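Local coordinates for protein arsenite methyltransferase (Chlamydomonas reinhardtii, PDB 5EVJ) that probably transfers methyl groups from S-adenosylmethionine to trivalent arsenic, yielding mono-, di- and trimethylated arsenicals, at residues A[121-124]-A[125-129]; A[178-181]-A[182-185]; A[305-308]-A[309-312]. The protein carries 15 engineered substitutions. One frame throughout, in Å; residues are numbered along the deposited sequence.

Contact 1: residues A[121-124]-A[125-129]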
# COMPACT_ATOMS: atom_id res chain seq x y z
N LEU A 121 -6.41 -14.80 13.81
CA LEU A 121 -7.81 -14.41 13.55
C LEU A 121 -8.59 -14.08 14.83
O LEU A 121 -9.13 -12.96 15.01
CB LEU A 121 -8.51 -15.56 12.86
CG LEU A 121 -9.61 -15.30 11.85
CD1 LEU A 121 -8.93 -14.99 10.50
CD2 LEU A 121 -10.56 -16.51 11.81
N GLU A 122 -8.65 -15.07 15.71
CA GLU A 122 -9.49 -15.06 16.89
C GLU A 122 -9.12 -13.90 17.81
O GLU A 122 -10.02 -13.33 18.47
CB GLU A 122 -9.44 -16.43 17.61
CG GLU A 122 -10.57 -16.66 18.63
CD GLU A 122 -11.97 -16.41 18.05
OE1 GLU A 122 -12.29 -16.89 16.93
OE2 GLU A 122 -12.77 -15.72 18.73
N VAL A 123 -7.84 -13.50 17.84
CA VAL A 123 -7.49 -12.25 18.53
C VAL A 123 -8.14 -11.00 17.87
O VAL A 123 -8.69 -10.12 18.55
CB VAL A 123 -5.97 -12.03 18.69
CG1 VAL A 123 -5.70 -10.65 19.35
CG2 VAL A 123 -5.34 -13.18 19.52
N ALA A 124 -8.07 -10.92 16.54
CA ALA A 124 -8.64 -9.78 15.83
C ALA A 124 -10.14 -9.72 16.06
O ALA A 124 -10.66 -8.64 16.34
CB ALA A 124 -8.33 -9.84 14.34
N ILE A 125 -10.81 -10.89 15.97
CA ILE A 125 -12.26 -11.00 16.17
C ILE A 125 -12.75 -10.73 17.60
O ILE A 125 -13.79 -10.09 17.76
CB ILE A 125 -12.79 -12.37 15.73
CG1 ILE A 125 -12.60 -12.56 14.21
CG2 ILE A 125 -14.28 -12.51 16.09
CD1 ILE A 125 -12.49 -14.01 13.78
N SER A 126 -12.02 -11.20 18.63
CA SER A 126 -12.53 -11.10 20.01
C SER A 126 -12.50 -9.67 20.51
O SER A 126 -13.28 -9.30 21.37
CB SER A 126 -11.80 -12.00 21.01
OG SER A 126 -10.45 -11.64 21.12
N HIS A 127 -11.63 -8.85 19.94
CA HIS A 127 -11.58 -7.49 20.44
C HIS A 127 -12.39 -6.53 19.63
O HIS A 127 -12.54 -5.37 20.02
CB HIS A 127 -10.13 -7.03 20.60
CG HIS A 127 -9.42 -7.75 21.70
ND1 HIS A 127 -8.92 -9.03 21.54
CD2 HIS A 127 -9.14 -7.38 22.98
CE1 HIS A 127 -8.34 -9.40 22.67
NE2 HIS A 127 -8.45 -8.42 23.55
N ALA A 128 -12.97 -7.00 18.53
CA ALA A 128 -13.60 -6.05 17.59
C ALA A 128 -14.69 -5.17 18.19
O ALA A 128 -14.59 -3.92 18.09
CB ALA A 128 -14.11 -6.76 16.34
N ASP A 129 -15.72 -5.78 18.78
CA ASP A 129 -16.94 -5.04 19.09
C ASP A 129 -16.63 -3.97 20.08
O ASP A 129 -17.05 -2.77 19.91
CB ASP A 129 -18.06 -5.96 19.59
CG ASP A 129 -18.56 -6.96 18.51
OD1 ASP A 129 -18.71 -6.58 17.32
OD2 ASP A 129 -18.81 -8.13 18.86
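The last turn of helix 118-126, where it breaks before helix 128-135, is held together by carbonyls of Leu121, Glu122 and Val123 that reach forward to Ile125, Ser126 and His127. The first link is a regular helical one: Ile125 N lies 2.8 Å from Leu121 O, and the two side chains run alongside each other, pointing the same way. The tip of Ile125, CD1, lies against the branch of Leu121, 3.7 Å from CG and as close to CD2. One residue on, Glu122 O is gripped twice by Ser126, through N at 2.9 Å and through OG at 3.2 Å. With chi1 at 63° the hydroxyl sits between its own backbone N and carbonyl carbon, which turns it back toward the preceding turn of the helix.

In the Rossmann-like methyltransferase domain this helix follows strand 110-115 and leads, through helix 128-135, to the outer strand 143-147; Ala124 and Ile125 pack on Phe145 of that strand. Just past the end of helix 118-126, the His127 side chain turns back to the helix it has left. His127 N is 3.5 Å from Val123 O, only a weak bond, whereas ring atom ND1 approaches that oxygen to 3.2 Å. This side-chain bond is fairly straight, 157° at the hydrogen; it arrives in the carbonyl plane on a lone pair and runs close to the plane of the ring. The ring thus adds a second bond to a carbonyl that the backbone N reaches only weakly, with ND1 as the donor. The Ala124 carbonyl is hydrogen-bonded to the hydroxyl of Tyr99 from helix 96-104, while Val123 and His127 both lie against Glu66 and Val67 of helix 65-69.

Contact 2: residues A[178-181]-A[182-185]. Engineered in segment 182-185: Ala185 (natural residue Cys).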
# COMPACT_ATOMS: atom_id res chain seq x y z
N LYS A 178 3.81 -14.79 -5.10
CA LYS A 178 3.73 -13.34 -5.29
C LYS A 178 2.84 -12.86 -6.44
O LYS A 178 2.01 -12.00 -6.23
CB LYS A 178 5.09 -12.77 -5.45
CG LYS A 178 5.62 -12.25 -4.15
CD LYS A 178 7.09 -12.03 -4.27
CE LYS A 178 7.55 -11.24 -3.09
NZ LYS A 178 8.95 -10.89 -3.41
N ALA A 179 2.99 -13.46 -7.61
CA ALA A 179 2.27 -13.03 -8.79
C ALA A 179 0.76 -13.15 -8.56
O ALA A 179 -0.03 -12.27 -8.96
CB ALA A 179 2.72 -13.83 -10.04
N ARG A 180 0.35 -14.24 -7.94
CA ARG A 180 -1.07 -14.43 -7.66
C ARG A 180 -1.64 -13.46 -6.66
O ARG A 180 -2.73 -12.96 -6.88
CB ARG A 180 -1.46 -15.88 -7.28
CG ARG A 180 -2.56 -16.34 -8.24
CD ARG A 180 -3.20 -17.69 -7.97
NE ARG A 180 -4.32 -17.34 -7.14
CZ ARG A 180 -5.60 -17.46 -7.46
NH1 ARG A 180 -6.00 -18.06 -8.57
NH2 ARG A 180 -6.47 -17.00 -6.59
N VAL A 181 -0.92 -13.18 -5.59
CA VAL A 181 -1.37 -12.18 -4.63
C VAL A 181 -1.55 -10.84 -5.35
O VAL A 181 -2.59 -10.20 -5.24
CB VAL A 181 -0.29 -11.99 -3.54
CG1 VAL A 181 -0.69 -10.91 -2.54
CG2 VAL A 181 0.07 -13.30 -2.91
N LEU A 182 -0.55 -10.45 -6.15
CA LEU A 182 -0.60 -9.20 -6.88
C LEU A 182 -1.78 -9.21 -7.81
O LEU A 182 -2.56 -8.25 -7.81
CB LEU A 182 0.72 -8.98 -7.64
CG LEU A 182 1.79 -8.18 -6.90
CD1 LEU A 182 1.57 -7.97 -5.43
CD2 LEU A 182 3.19 -8.70 -7.13
N SER A 183 -1.94 -10.27 -8.61
CA SER A 183 -3.04 -10.25 -9.58
C SER A 183 -4.43 -10.33 -8.92
O SER A 183 -5.42 -9.76 -9.44
CB SER A 183 -2.86 -11.33 -10.68
OG SER A 183 -2.96 -12.66 -10.18
N GLU A 184 -4.47 -10.92 -7.73
CA GLU A 184 -5.73 -10.94 -6.95
C GLU A 184 -6.09 -9.57 -6.39
O GLU A 184 -7.26 -9.12 -6.54
CB GLU A 184 -5.69 -12.04 -5.86
CG GLU A 184 -5.82 -13.41 -6.56
CD GLU A 184 -7.26 -13.71 -6.98
OE1 GLU A 184 -7.62 -13.60 -8.22
OE2 GLU A 184 -8.04 -14.04 -6.02
N ALA A 185 -5.10 -8.90 -5.76
CA ALA A 185 -5.22 -7.47 -5.39
C ALA A 185 -5.79 -6.70 -6.55
O ALA A 185 -6.84 -6.04 -6.43
CB ALA A 185 -3.88 -6.89 -4.99
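Leu182 answers Lys178 along helix 178-188: its N is 3.0 Å from Lys178 O, a nearly straight bond of 171°. Its side chain folds back over the same carbonyl, bringing CD2 to 3.6 Å from Lys178 O, and packs on Leu233. Ser183 follows, with its N 2.8 Å from Ala179 O. Its OG, placed by a chi1 of 66° between the backbone N and carbonyl carbon, lies near two carbonyls, 3.2 Å from Ala179 O and 3.3 Å from Arg180 O.

This helix precedes strand 193-202 of the methyltransferase domain's central sheet, and Leu182 and Ala185 both touch Met195 of that strand. Glu184 meets Arg180 through both backbone and side chain. Its N is 2.8 Å from Arg180 O, and its carboxylate makes an i to i+4 salt bridge, OE2 to Arg180 NH2 at 3.4 Å. The two side chains run side by side with their flat groups turned 39° apart. Arg180 also gives NE to Glu151 O and pairs NH2 with Asp154, while Glu184 pairs OE1 with Arg187 and accepts Asp154 N at OE2. Ala185, an engineered replacement of cysteine, completes the series with N 2.9 Å from Val181 O.

Contact 3: residues A[305-308]-A[309-312]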
# COMPACT_ATOMS: atom_id res chain seq x y z
N ASP A 305 1.85 14.59 -0.04
CA ASP A 305 2.73 13.69 -0.84
C ASP A 305 2.01 12.54 -1.56
O ASP A 305 1.60 11.56 -0.91
CB ASP A 305 3.83 13.10 0.04
CG ASP A 305 4.72 14.20 0.70
OD1 ASP A 305 5.16 15.14 -0.01
OD2 ASP A 305 4.91 14.13 1.93
N LEU A 306 1.88 12.63 -2.88
CA LEU A 306 1.50 11.46 -3.65
C LEU A 306 2.60 10.41 -3.46
O LEU A 306 2.34 9.24 -3.18
CB LEU A 306 1.38 11.81 -5.13
CG LEU A 306 1.18 10.61 -6.10
CD1 LEU A 306 -0.17 9.87 -5.84
CD2 LEU A 306 1.15 11.16 -7.53
N ASP A 307 3.83 10.78 -3.74
CA ASP A 307 4.93 9.79 -3.68
C ASP A 307 6.16 10.61 -3.41
O ASP A 307 6.05 11.84 -3.35
CB ASP A 307 5.07 8.97 -4.97
CG ASP A 307 5.19 9.82 -6.20
OD1 ASP A 307 6.03 10.76 -6.21
OD2 ASP A 307 4.48 9.54 -7.21
N ASP A 308 7.32 9.97 -3.30
CA ASP A 308 8.52 10.69 -2.90
C ASP A 308 9.09 11.63 -3.97
O ASP A 308 10.07 12.30 -3.67
CB ASP A 308 9.60 9.72 -2.44
CG ASP A 308 10.06 8.78 -3.56
OD1 ASP A 308 9.66 8.92 -4.73
OD2 ASP A 308 10.81 7.86 -3.23
N HIS A 309 8.51 11.67 -5.18
CA HIS A 309 8.88 12.70 -6.22
C HIS A 309 7.77 13.68 -6.53
O HIS A 309 7.87 14.46 -7.47
CB HIS A 309 9.32 12.02 -7.52
CG HIS A 309 10.52 11.15 -7.32
ND1 HIS A 309 11.79 11.67 -7.14
CD2 HIS A 309 10.64 9.82 -7.18
CE1 HIS A 309 12.64 10.69 -6.93
NE2 HIS A 309 11.97 9.55 -6.95
N HIS A 310 6.70 13.65 -5.75
CA HIS A 310 5.53 14.50 -6.07
C HIS A 310 4.89 14.98 -4.81
O HIS A 310 4.05 14.29 -4.24
CB HIS A 310 4.49 13.75 -6.92
CG HIS A 310 5.00 13.29 -8.25
ND1 HIS A 310 5.74 12.14 -8.40
CD2 HIS A 310 4.89 13.84 -9.49
CE1 HIS A 310 6.05 11.99 -9.68
NE2 HIS A 310 5.54 13.01 -10.36
N ARG A 311 5.25 16.18 -4.41
CA ARG A 311 4.64 16.85 -3.27
C ARG A 311 3.83 18.02 -3.79
O ARG A 311 4.36 18.84 -4.50
CB ARG A 311 5.73 17.35 -2.32
CG ARG A 311 5.24 18.27 -1.21
CD ARG A 311 6.38 18.39 -0.23
NE ARG A 311 5.92 18.44 1.14
CZ ARG A 311 5.54 19.57 1.76
NH1 ARG A 311 5.59 20.76 1.12
NH2 ARG A 311 5.10 19.51 3.03
N PHE A 312 2.55 18.08 -3.44
CA PHE A 312 1.62 19.07 -3.89
C PHE A 312 1.35 19.99 -2.74
O PHE A 312 0.93 19.54 -1.62
CB PHE A 312 0.25 18.47 -4.24
CG PHE A 312 0.29 17.61 -5.46
CD1 PHE A 312 0.70 16.26 -5.36
CD2 PHE A 312 0.04 18.19 -6.71
CE1 PHE A 312 0.81 15.51 -6.50
CE2 PHE A 312 0.19 17.42 -7.87
CZ PHE A 312 0.56 16.08 -7.75
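Asp307 and His310 meet with carboxylate and imidazole nearly perpendicular, their planes 77° apart. His310 presents the edge of its ring: ND1 donates to Asp307 OD1 at 2.6 Å, with the oxygen almost in the ring plane and the proton arriving at the syn lone pair. On the anti side that oxygen also takes His309 N, at 2.8 Å. Two donors thus hold OD1 across the type I turn from Asp307 to His310. A chi1 of 53° brings the aspartate CG over its own main chain, where OD1 can reach both. The turn is closed by His310 N to Asp307 O at 3.1 Å, the donor lying above the carbonyl plane. OD2 of the same carboxylate pairs with Arg243, so the group is fixed at both oxygens.

Asp308 and His309 run side by side, the carboxylate standing steeply to the ring; the polar end of Asp308 is held by Gln244. Asp305 and Arg311 form a looser pair: OD1 lies alongside the arginine's aliphatic stem, 3.2 Å from CB, and makes a long salt bridge of 3.6 Å to NE, the flat groups turned 50°.

A classic beta bulge sets two residues, Leu306 and Asp307, opposite the single His310 in the hairpin between strands 303-305 and 310-313. Leu306 CB touches the edge of the Phe312 ring, 4.0 Å from CE1. The leucine packs on Thr324 and Val328 of helix 322-329; Phe312 lies against Ala291 and Tyr293 of strand 289-293 and meets Phe337 edge-to-face. Arg243 and Gln244 of the outer strand 243-249 bond to Asp307 and Asp308, tying the turn to the large sheet.

From the N terminus the chain reaches the three contacts in series, none nested in or crossing another. Contact 1 lies at the end of helix 118-126, where the chain passes into helix 128-135, beside the sheet's outer strand 143-147. Contact 2, its centre about 26 Å away, lies within helix 178-188, ahead of strand 193-202 in the same methyltransferase domain. Contact 3 is the one that closes a hairpin; it lies across the chain's centre from the other two and borders strand 243-249, at the opposite edge of the large sheet from 143-147. Contacts 1 and 3 are farthest apart, about 36 Å between centres, and no two touch.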